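Local coordinates for uncharacterized protein (Parabacteroides distasonis, PDB 3LM3) that is of unknown function but probably acts as a glycoside hydrolase or deacetylase, at residues L15-N20 with E327-Q332; V36-K41 with N124-E129; F76-L81 with S128-I133; P188-Y193 with N277-V282. One frame throughout, in Å; residues are numbered along the deposited sequence. Where two conformers were deposited one is given.

Overall arrangement
Near its start the chain enters contact 1, where residues 15-20 wait for helix 322-332, some three hundred residues on. The other three contacts all fall within that long loop. Contact 2 opens at 36-41, after strand 21-29. Contact 3 opens at 76-81, on helix 78-82. Both close on helix 120-138, share Ser128 and Glu129, and have centres about 8 Å apart. Contact 4 comes later, joining the 188-193 loop to the start of strand 280-287. It touches contact 1, and their centres lie about 11 Å apart. Contacts 2 and 3 tie the loop after strand 21-29 and helix 78-82 to helix 120-138; contacts 1 and 4 tie loops to helix 322-332 and strand 280-287.

Contact 1. Residues L15-N20 with E327-Q332; sequences LTIEGN and ELWRKQ
Ile17 packs against the flank of helix 322-332, facing Leu328, Trp329 and Gln332. The isoleucine runs alongside Trp329, both side chains extending in the same direction. Ile17 CD1 sits at the edge of the indole, near its plane, 3.6 Å from Trp329 CD1. CG1 of Ile17 stands opposite the backbone N (chi1 -167°), which sends CD1 to the indole and leaves CG2 facing Gln332. With an alanine here, the indole edge would probably lose this aliphatic neighbour and a gap would open between loop and helix. Leu328 CD2 lies against the loop backbone, 3.5 Å from Leu15 O. A water bridges the two segments, accepting from Ile17 N and donating to Leu328 O at 2.8 Å. Lys331 NZ also approaches Leu15 O, but the distance is too short to trust and the lysine has a second conformer. The loop holds its own shape. Residues 17-20 form a type II turn, and Asn20 ND2 bonds Thr16 O at 2.8 Å. Trp329 NE1 is bonded to Tyr341 OH, and Tyr333 stacks on the ring. The loop leads straight into strand 21-29, whose Phe22 touches both Ile17 and Leu328 beside helix 322-332.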
# COMPACT_ATOMS: atom_id res chain seq x y z
N LEU A 15 14.96 -8.92 14.07
CA LEU A 15 16.08 -9.03 13.16
C LEU A 15 15.69 -9.82 11.91
O LEU A 15 16.46 -9.82 10.93
CB LEU A 15 17.29 -9.66 13.87
CG LEU A 15 17.94 -8.84 15.01
CD1 LEU A 15 19.25 -9.48 15.46
CD2 LEU A 15 18.16 -7.37 14.61
N THR A 16 14.54 -10.51 11.92
CA THR A 16 14.13 -11.29 10.74
C THR A 16 12.64 -11.21 10.47
O THR A 16 11.83 -11.11 11.39
CB THR A 16 14.54 -12.77 10.85
OG1 THR A 16 14.16 -13.48 9.66
CG2 THR A 16 13.89 -13.42 12.07
N ILE A 17 12.29 -11.26 9.19
CA ILE A 17 10.89 -11.28 8.76
C ILE A 17 10.20 -12.60 9.08
O ILE A 17 9.01 -12.63 9.42
CB ILE A 17 10.80 -10.97 7.24
CG1 ILE A 17 9.36 -10.66 6.83
CG2 ILE A 17 11.46 -12.09 6.41
CD1 ILE A 17 9.28 -10.10 5.41
N GLU A 18 10.95 -13.71 9.09
CA GLU A 18 10.28 -15.00 9.14
C GLU A 18 9.63 -15.26 10.50
O GLU A 18 10.21 -15.04 11.56
CB GLU A 18 11.18 -16.17 8.68
CG GLU A 18 11.52 -16.14 7.17
CD GLU A 18 10.29 -16.28 6.26
OE1 GLU A 18 9.58 -17.32 6.38
OE2 GLU A 18 10.04 -15.35 5.45
N GLY A 19 8.39 -15.70 10.41
CA GLY A 19 7.61 -16.03 11.59
C GLY A 19 6.96 -14.87 12.31
O GLY A 19 6.29 -15.07 13.34
N ASN A 20 7.13 -13.66 11.77
CA ASN A 20 6.73 -12.45 12.46
C ASN A 20 5.57 -11.75 11.76
O ASN A 20 5.30 -11.97 10.57
CB ASN A 20 7.93 -11.51 12.59
CG ASN A 20 8.85 -11.87 13.73
OD1 ASN A 20 8.39 -12.11 14.86
ND2 ASN A 20 10.16 -11.86 13.46
N GLU A 327 13.43 -3.55 4.12
CA GLU A 327 14.79 -4.10 4.23
C GLU A 327 14.80 -5.44 4.93
O GLU A 327 15.61 -6.28 4.56
CB GLU A 327 15.76 -3.13 4.88
CG GLU A 327 16.08 -1.92 4.00
CD GLU A 327 16.88 -2.26 2.76
OE1 GLU A 327 17.46 -3.37 2.63
OE2 GLU A 327 16.93 -1.39 1.87
N LEU A 328 13.88 -5.69 5.88
CA LEU A 328 13.76 -7.06 6.42
C LEU A 328 13.38 -8.05 5.33
O LEU A 328 13.93 -9.16 5.26
CB LEU A 328 12.73 -7.13 7.56
CG LEU A 328 13.16 -6.58 8.89
CD1 LEU A 328 11.96 -6.44 9.83
CD2 LEU A 328 14.29 -7.45 9.52
N TRP A 329 12.47 -7.67 4.45
CA TRP A 329 12.06 -8.53 3.35
C TRP A 329 13.24 -8.78 2.41
O TRP A 329 13.53 -9.92 2.05
CB TRP A 329 10.84 -7.95 2.63
CG TRP A 329 10.26 -8.85 1.61
CD1 TRP A 329 9.24 -9.73 1.78
CD2 TRP A 329 10.63 -8.93 0.23
NE1 TRP A 329 8.97 -10.38 0.60
CE2 TRP A 329 9.82 -9.91 -0.37
CE3 TRP A 329 11.59 -8.28 -0.55
CZ2 TRP A 329 9.92 -10.24 -1.73
CZ3 TRP A 329 11.69 -8.61 -1.89
CH2 TRP A 329 10.86 -9.57 -2.47
N ARG A 330 13.95 -7.73 2.06
CA ARG A 330 15.08 -7.78 1.13
C ARG A 330 16.23 -8.62 1.70
O ARG A 330 17.00 -9.21 0.93
CB ARG A 330 15.54 -6.34 0.87
CG ARG A 330 16.72 -6.17 -0.05
CD ARG A 330 16.76 -4.71 -0.57
NE ARG A 330 17.98 -4.46 -1.35
CZ ARG A 330 19.13 -4.02 -0.89
NH1 ARG A 330 19.31 -3.65 0.38
NH2 ARG A 330 20.16 -3.89 -1.73
N LYS A 331 16.36 -8.67 3.02
CA LYS A 331 17.38 -9.51 3.64
C LYS A 331 17.11 -11.00 3.39
O LYS A 331 18.07 -11.78 3.25
CB LYS A 331 17.45 -9.20 5.13
CG LYS A 331 18.52 -9.93 5.89
CD LYS A 331 18.93 -9.17 7.14
CE LYS A 331 17.82 -9.12 8.17
NZ LYS A 331 18.35 -8.83 9.55
N GLN A 332 15.85 -11.37 3.34
CA GLN A 332 15.44 -12.77 3.21
C GLN A 332 15.21 -13.20 1.76
O GLN A 332 15.56 -14.32 1.38
CB GLN A 332 14.16 -13.00 4.02
CG GLN A 332 13.63 -14.42 4.02
CD GLN A 332 14.54 -15.39 4.73
OE1 GLN A 332 15.33 -15.01 5.58
NE2 GLN A 332 14.44 -16.67 4.37
O HOH W 1 16.17 -12.99 7.06
O HOH W 2 14.59 -10.79 7.38

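Contact 2. Residues V36-K41 with N124-E129; sequences VSRDVK and NREMSE
The Arg38 guanidinium meets Glu129 at its edge, with Glu129 OE1 near the guanidinium plane. Water 4 lies at the same group's edge, also in plane. The two flat groups are turned 55° against each other. Arg38 belongs to the loop after strand 21-29, a strand of the parallel sheet, and Glu129 to helix 120-138, in a fold consistent with the barrels of the glycoside hydrolase/deacetylase clan. The grip is end-on. Both terminal nitrogens go to one oxygen, with Arg38 NH1 2.9 Å and Arg38 NH2 3.1 Å from Glu129 OE1. They come from the same face of the carboxylate. NH1 approaches on the syn side, while NH2 stands well above the plane. The arginine chain is extended from CG to NE, which carries the guanidinium across to the helix. Its NE forms a salt bridge with Glu82. With a leucine in its place, Glu129 and Glu82 would probably both be left without their positive mate. Glu126, one helical turn before Glu129, is buried. Its OE2 pairs with Arg122 NE and accepts from water 4, which also accepts a hydrogen bond from Arg38 NH1. Arg38 NH1 itself stays 4.4 Å from Glu126 OE2, beyond a salt bridge. These donors and positive groups would probably favour a charged Glu126. Water 3 joins Val36 O to Glu126 OE1. Ser37 has OG opposite the backbone N (chi1 -171°), turned to the carboxylate. Ser37 OG donates to Glu126 OE1 at 2.7 Å, on the syn side and 16° out of the carboxylate plane.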
# COMPACT_ATOMS: atom_id res chain seq x y z
N VAL A 36 1.76 16.75 -6.11
CA VAL A 36 2.81 15.86 -6.61
C VAL A 36 4.10 16.59 -6.89
O VAL A 36 5.17 15.97 -6.97
CB VAL A 36 2.34 15.15 -7.90
CG1 VAL A 36 1.14 14.22 -7.64
CG2 VAL A 36 2.02 16.12 -9.03
N SER A 37 4.05 17.92 -6.99
CA SER A 37 5.24 18.74 -7.09
C SER A 37 4.98 20.08 -6.43
O SER A 37 3.94 20.27 -5.81
CB SER A 37 5.68 18.87 -8.56
OG SER A 37 6.95 19.50 -8.64
N ARG A 38 5.90 21.02 -6.56
CA ARG A 38 5.72 22.32 -5.93
C ARG A 38 4.53 23.09 -6.51
O ARG A 38 3.72 23.65 -5.77
CB ARG A 38 6.97 23.17 -6.09
CG ARG A 38 8.16 22.63 -5.35
CD ARG A 38 9.41 23.47 -5.57
NE ARG A 38 10.57 22.98 -4.80
CZ ARG A 38 11.51 22.14 -5.26
NH1 ARG A 38 11.45 21.66 -6.50
NH2 ARG A 38 12.52 21.78 -4.47
N ASP A 39 4.45 23.10 -7.83
CA ASP A 39 3.42 23.89 -8.56
C ASP A 39 2.29 23.02 -9.12
O ASP A 39 1.39 23.52 -9.77
CB ASP A 39 4.10 24.69 -9.69
CG ASP A 39 4.75 23.79 -10.75
OD1 ASP A 39 5.37 22.77 -10.41
OD2 ASP A 39 4.62 24.08 -11.96
N VAL A 40 2.33 21.71 -8.91
CA VAL A 40 1.33 20.81 -9.46
C VAL A 40 0.50 20.31 -8.30
O VAL A 40 0.83 19.32 -7.66
CB VAL A 40 1.96 19.64 -10.27
CG1 VAL A 40 0.87 18.76 -10.89
CG2 VAL A 40 2.91 20.20 -11.35
N LYS A 41 -0.57 21.06 -8.04
CA LYS A 41 -1.47 20.83 -6.93
C LYS A 41 -2.77 20.36 -7.52
O LYS A 41 -3.55 21.16 -8.04
CB LYS A 41 -1.65 22.10 -6.12
CG LYS A 41 -0.41 22.60 -5.45
CD LYS A 41 -0.68 23.96 -4.81
CE LYS A 41 0.39 24.36 -3.87
NZ LYS A 41 0.14 25.73 -3.35
N ASN A 124 12.46 11.79 -10.66
CA ASN A 124 13.75 11.39 -10.11
C ASN A 124 14.49 12.59 -9.48
O ASN A 124 15.01 12.52 -8.36
CB ASN A 124 14.64 10.75 -11.18
CG ASN A 124 14.08 9.43 -11.68
OD1 ASN A 124 13.20 8.85 -11.05
ND2 ASN A 124 14.57 8.97 -12.84
N ARG A 125 14.51 13.69 -10.21
CA ARG A 125 15.19 14.89 -9.77
C ARG A 125 14.60 15.39 -8.45
O ARG A 125 15.33 15.77 -7.53
CB ARG A 125 15.13 15.98 -10.84
CG ARG A 125 15.71 17.30 -10.41
CD ARG A 125 15.76 18.30 -11.56
NE ARG A 125 14.41 18.61 -12.06
CZ ARG A 125 13.89 18.24 -13.23
NH1 ARG A 125 14.56 17.51 -14.11
NH2 ARG A 125 12.65 18.60 -13.54
N GLU A 126 13.27 15.43 -8.36
CA GLU A 126 12.61 15.96 -7.18
C GLU A 126 12.72 15.01 -5.99
O GLU A 126 12.88 15.46 -4.86
CB GLU A 126 11.16 16.36 -7.50
CG GLU A 126 11.16 17.53 -8.50
CD GLU A 126 9.79 18.10 -8.81
OE1 GLU A 126 8.79 17.62 -8.25
OE2 GLU A 126 9.75 19.05 -9.64
N MSE A 127 12.70 13.70 -6.22
CA MSE A 127 13.01 12.77 -5.14
C MSE A 127 14.39 13.05 -4.58
O MSE A 127 14.56 13.08 -3.35
CB MSE A 127 12.92 11.30 -5.60
CG MSE A 127 11.52 10.81 -5.86
SE MSE A 127 11.35 8.90 -6.10
CE MSE A 127 12.59 8.70 -7.57
N SER A 128 15.40 13.25 -5.44
CA SER A 128 16.73 13.59 -4.95
C SER A 128 16.75 14.88 -4.15
O SER A 128 17.42 14.97 -3.10
CB SER A 128 17.69 13.64 -6.12
OG SER A 128 17.89 12.32 -6.62
N GLU A 129 16.01 15.89 -4.60
CA GLU A 129 15.94 17.15 -3.86
C GLU A 129 15.33 16.96 -2.48
O GLU A 129 15.82 17.52 -1.48
CB GLU A 129 15.09 18.18 -4.64
CG GLU A 129 15.78 18.74 -5.87
CD GLU A 129 14.88 19.62 -6.75
OE1 GLU A 129 13.66 19.75 -6.46
OE2 GLU A 129 15.41 20.12 -7.77
O HOH W 3 7.88 15.36 -6.96
O HOH W 4 9.48 21.59 -8.47

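Contact 3. Residues F76-L81 with S128-I133; sequences FTMNAL and SEAIEI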
# COMPACT_ATOMS: atom_id res chain seq x y z
N PHE A 76 6.47 13.48 3.93
CA PHE A 76 6.19 14.89 3.64
C PHE A 76 6.12 15.15 2.14
O PHE A 76 6.98 14.70 1.39
CB PHE A 76 7.34 15.77 4.14
CG PHE A 76 7.43 15.93 5.64
CD1 PHE A 76 7.91 14.93 6.46
CD2 PHE A 76 7.07 17.12 6.22
CE1 PHE A 76 8.00 15.12 7.84
CE2 PHE A 76 7.15 17.32 7.60
CZ PHE A 76 7.59 16.32 8.39
N THR A 77 5.16 15.96 1.71
CA THR A 77 5.22 16.49 0.36
C THR A 77 6.34 17.54 0.23
O THR A 77 6.87 18.02 1.23
CB THR A 77 3.93 17.18 -0.01
OG1 THR A 77 3.76 18.34 0.83
CG2 THR A 77 2.77 16.23 0.09
N MSE A 78 6.68 17.92 -1.00
CA MSE A 78 7.74 18.90 -1.18
C MSE A 78 7.37 20.20 -0.53
O MSE A 78 8.19 20.83 0.15
CB MSE A 78 8.08 19.13 -2.65
CG MSE A 78 9.29 20.02 -2.81
SE MSE A 78 10.96 19.12 -2.36
CE MSE A 78 11.13 18.10 -4.02
N ASN A 79 6.13 20.62 -0.72
CA ASN A 79 5.71 21.90 -0.14
C ASN A 79 5.72 21.86 1.39
O ASN A 79 6.08 22.86 2.03
CB ASN A 79 4.35 22.32 -0.71
CG ASN A 79 4.43 22.73 -2.18
OD1 ASN A 79 5.50 23.12 -2.65
ND2 ASN A 79 3.34 22.57 -2.91
N ALA A 80 5.39 20.71 1.99
CA ALA A 80 5.46 20.60 3.45
C ALA A 80 6.91 20.61 3.95
O ALA A 80 7.21 21.10 5.04
CB ALA A 80 4.75 19.38 3.94
N LEU A 81 7.84 20.03 3.16
CA LEU A 81 9.26 20.08 3.52
C LEU A 81 9.82 21.49 3.49
O LEU A 81 10.68 21.84 4.30
CB LEU A 81 10.13 19.25 2.56
CG LEU A 81 10.03 17.76 2.75
CD1 LEU A 81 10.85 17.09 1.62
CD2 LEU A 81 10.46 17.35 4.17
N SER A 128 15.40 13.25 -5.44
CA SER A 128 16.73 13.59 -4.95
C SER A 128 16.75 14.88 -4.15
O SER A 128 17.42 14.97 -3.10
CB SER A 128 17.69 13.64 -6.12
OG SER A 128 17.89 12.32 -6.62
N GLU A 129 16.01 15.89 -4.60
CA GLU A 129 15.94 17.15 -3.86
C GLU A 129 15.33 16.96 -2.48
O GLU A 129 15.82 17.52 -1.48
CB GLU A 129 15.09 18.18 -4.64
CG GLU A 129 15.78 18.74 -5.87
CD GLU A 129 14.88 19.62 -6.75
OE1 GLU A 129 13.66 19.75 -6.46
OE2 GLU A 129 15.41 20.12 -7.77
N ALA A 130 14.25 16.20 -2.40
CA ALA A 130 13.61 15.93 -1.11
C ALA A 130 14.50 15.14 -0.17
O ALA A 130 14.56 15.44 1.03
CB ALA A 130 12.29 15.15 -1.33
N ILE A 131 15.19 14.13 -0.70
CA ILE A 131 16.11 13.33 0.12
C ILE A 131 17.19 14.22 0.72
O ILE A 131 17.52 14.10 1.90
CB ILE A 131 16.74 12.19 -0.68
CG1 ILE A 131 15.70 11.12 -1.04
CG2 ILE A 131 17.90 11.53 0.09
CD1 ILE A 131 16.10 10.26 -2.21
N GLU A 132 17.72 15.17 -0.05
CA GLU A 132 18.76 16.09 0.45
C GLU A 132 18.22 16.98 1.56
O GLU A 132 18.85 17.16 2.59
CB GLU A 132 19.29 16.94 -0.69
CG GLU A 132 20.44 17.85 -0.30
CD GLU A 132 21.68 17.08 0.13
OE1 GLU A 132 21.85 15.91 -0.25
OE2 GLU A 132 22.50 17.68 0.86
N ILE A 133 17.02 17.53 1.36
CA ILE A 133 16.37 18.36 2.38
C ILE A 133 16.19 17.59 3.67
O ILE A 133 16.47 18.06 4.78
CB ILE A 133 15.01 18.93 1.89
CG1 ILE A 133 15.23 19.98 0.78
CG2 ILE A 133 14.23 19.52 3.08
CD1 ILE A 133 13.98 20.19 -0.05
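Met78, built as selenomethionine, pushes its hooked end against helix 120-138. CG stands opposite the backbone N (chi1 -173°), and the chain then bends at both following torsions. This lays the terminal methyl against the helix beside Glu129 and Ala130. Met78 CE is 4.0 Å from Ala130 N and 3.9 Å from Glu129 OE1, an oxygen already engaged by Arg38. The small Ala130 leaves a shallow hollow on the helix surface. Leu81 CD1 fills it, 3.8 Å from Ala130 CB. The methyl of Met78 reaches the same alanine, 4.2 Å from CE to Ala130 CB. Helix 78-82 follows directly on strand 73-76 of the parallel sheet, and Thr77 is its N-cap, with Thr77 OG1 accepting from Ala80 N. Helix 120-138 packs beside this short helix, and Tyr108 of the next strand, 105-108, touches both Met78 and Ala130. On the second helix the bump is Ile133. It is forked, and each branch meets a different residue. Ile133 CD1 lies 3.9 Å from Met78 SE, and the two side chains cross at about a right angle. Its other branch points at the base of the leucine, with Ile133 CG2 4.1 Å from Leu81 CB.

Contact 4. Residues P188-Y193 with N277-V282; sequences PSYPFY and NGFGWV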
# COMPACT_ATOMS: atom_id res chain seq x y z
N PRO A 188 1.17 -7.95 -7.57
CA PRO A 188 1.03 -8.59 -6.26
C PRO A 188 0.76 -7.56 -5.18
O PRO A 188 1.12 -6.40 -5.32
CB PRO A 188 2.41 -9.24 -6.01
CG PRO A 188 3.03 -9.34 -7.40
CD PRO A 188 2.54 -8.09 -8.10
N SER A 189 0.12 -7.99 -4.09
CA SER A 189 -0.14 -7.11 -2.97
C SER A 189 0.94 -7.21 -1.90
O SER A 189 1.02 -6.33 -1.06
CB SER A 189 -1.50 -7.38 -2.38
OG SER A 189 -1.55 -8.62 -1.72
N TYR A 190 1.73 -8.25 -1.92
CA TYR A 190 2.86 -8.40 -0.99
C TYR A 190 4.14 -8.04 -1.73
O TYR A 190 4.12 -7.75 -2.95
CB TYR A 190 2.89 -9.81 -0.38
CG TYR A 190 2.31 -9.96 1.03
CD1 TYR A 190 1.31 -9.11 1.52
CD2 TYR A 190 2.74 -11.00 1.84
CE1 TYR A 190 0.80 -9.27 2.79
CE2 TYR A 190 2.24 -11.17 3.13
CZ TYR A 190 1.25 -10.31 3.59
OH TYR A 190 0.68 -10.54 4.84
N PRO A 191 5.26 -8.00 -1.00
CA PRO A 191 6.44 -7.33 -1.57
C PRO A 191 7.04 -8.10 -2.73
O PRO A 191 7.01 -9.33 -2.78
CB PRO A 191 7.41 -7.28 -0.41
CG PRO A 191 6.48 -7.24 0.80
CD PRO A 191 5.41 -8.23 0.45
N PHE A 192 7.58 -7.35 -3.69
CA PHE A 192 8.25 -7.94 -4.85
C PHE A 192 9.28 -6.96 -5.41
O PHE A 192 9.21 -5.77 -5.13
CB PHE A 192 7.24 -8.32 -5.96
CG PHE A 192 6.47 -7.14 -6.53
CD1 PHE A 192 5.39 -6.62 -5.86
CD2 PHE A 192 6.82 -6.56 -7.75
CE1 PHE A 192 4.67 -5.55 -6.36
CE2 PHE A 192 6.11 -5.48 -8.26
CZ PHE A 192 5.05 -4.96 -7.56
N TYR A 193 10.21 -7.49 -6.20
CA TYR A 193 11.14 -6.66 -6.99
C TYR A 193 10.51 -6.38 -8.35
O TYR A 193 10.17 -7.32 -9.08
CB TYR A 193 12.46 -7.39 -7.16
CG TYR A 193 13.25 -7.66 -5.91
CD1 TYR A 193 13.98 -6.66 -5.29
CD2 TYR A 193 13.34 -8.94 -5.39
CE1 TYR A 193 14.76 -6.92 -4.20
CE2 TYR A 193 14.11 -9.20 -4.26
CZ TYR A 193 14.84 -8.22 -3.69
OH TYR A 193 15.64 -8.43 -2.55
N ASN A 277 2.22 -17.99 4.30
CA ASN A 277 3.32 -17.23 3.69
C ASN A 277 4.59 -17.15 4.51
O ASN A 277 5.61 -16.71 4.02
CB ASN A 277 2.83 -15.82 3.35
CG ASN A 277 1.66 -15.86 2.38
OD1 ASN A 277 1.71 -16.65 1.42
ND2 ASN A 277 0.60 -15.07 2.65
N GLY A 278 4.49 -17.48 5.79
CA GLY A 278 5.63 -17.46 6.67
C GLY A 278 5.83 -16.17 7.44
O GLY A 278 6.64 -16.11 8.36
N PHE A 279 5.12 -15.11 7.05
CA PHE A 279 5.11 -13.85 7.80
C PHE A 279 3.76 -13.21 7.49
O PHE A 279 3.06 -13.65 6.55
CB PHE A 279 6.24 -12.89 7.39
CG PHE A 279 6.16 -12.37 5.97
CD1 PHE A 279 6.72 -13.06 4.92
CD2 PHE A 279 5.56 -11.15 5.72
CE1 PHE A 279 6.65 -12.57 3.61
CE2 PHE A 279 5.48 -10.66 4.42
CZ PHE A 279 6.03 -11.36 3.37
N GLY A 280 3.41 -12.18 8.26
CA GLY A 280 2.22 -11.38 7.95
C GLY A 280 2.59 -9.91 7.98
O GLY A 280 3.36 -9.50 8.83
N TRP A 281 1.99 -9.13 7.08
CA TRP A 281 2.29 -7.71 6.97
C TRP A 281 1.03 -6.93 6.61
O TRP A 281 0.32 -7.27 5.66
CB TRP A 281 3.36 -7.50 5.89
CG TRP A 281 3.57 -6.05 5.53
CD1 TRP A 281 3.86 -5.01 6.37
CD2 TRP A 281 3.45 -5.49 4.21
NE1 TRP A 281 3.96 -3.83 5.63
CE2 TRP A 281 3.67 -4.11 4.32
CE3 TRP A 281 3.17 -6.03 2.95
CZ2 TRP A 281 3.65 -3.25 3.22
CZ3 TRP A 281 3.12 -5.19 1.88
CH2 TRP A 281 3.37 -3.82 2.01
N VAL A 282 0.77 -5.90 7.40
CA VAL A 282 -0.29 -4.94 7.19
C VAL A 282 0.36 -3.57 7.00
O VAL A 282 1.25 -3.17 7.76
CB VAL A 282 -1.22 -4.89 8.42
CG1 VAL A 282 -2.13 -3.66 8.39
CG2 VAL A 282 -2.01 -6.22 8.51
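Tyr190, Phe279 and Trp281 form an aromatic cluster at the start of strand 280-287, part of the parallel sheet. Tyr190 comes from the loop 188-193 and reaches across to the strand with its hydroxyl. Trp281 N donates to Tyr190 OH at 3.0 Å, and the bond is fairly straight, with an angle of 155° at the hydrogen. The same hydroxyl is hydrogen-bonded to His269 ND1, so two partners fix the end of the buried phenol. The tyrosine ring lies nearly parallel to that of Phe279, with planes at 18°. They are offset so far that little of one ring covers the other. Their rims touch, with Tyr190 CE2 3.5 Å from Phe279 CE2. Phe279 has CG between its backbone N and carbonyl carbon (chi1 66°), which brings its ring beside the phenol. Trp281 meets the tyrosine differently. Tyr190 CD1 lies at the edge of the indole, near its plane and 3.9 Å from Trp281 CE3. Pro191 packs next to both partners. Its CD is 4.0 Å from Trp281 CE3 and also stands at the edge of the Phe279 ring. The indole NH is bonded to Thr24 OG1 of strand 21-29. The cluster sits where strand 280-287, strand 341-346 and helix 322-332 come together, with Tyr341 and Phe343 meeting Tyr190 edge-to-face and Phe325 stacking on Trp281 and touching Pro191.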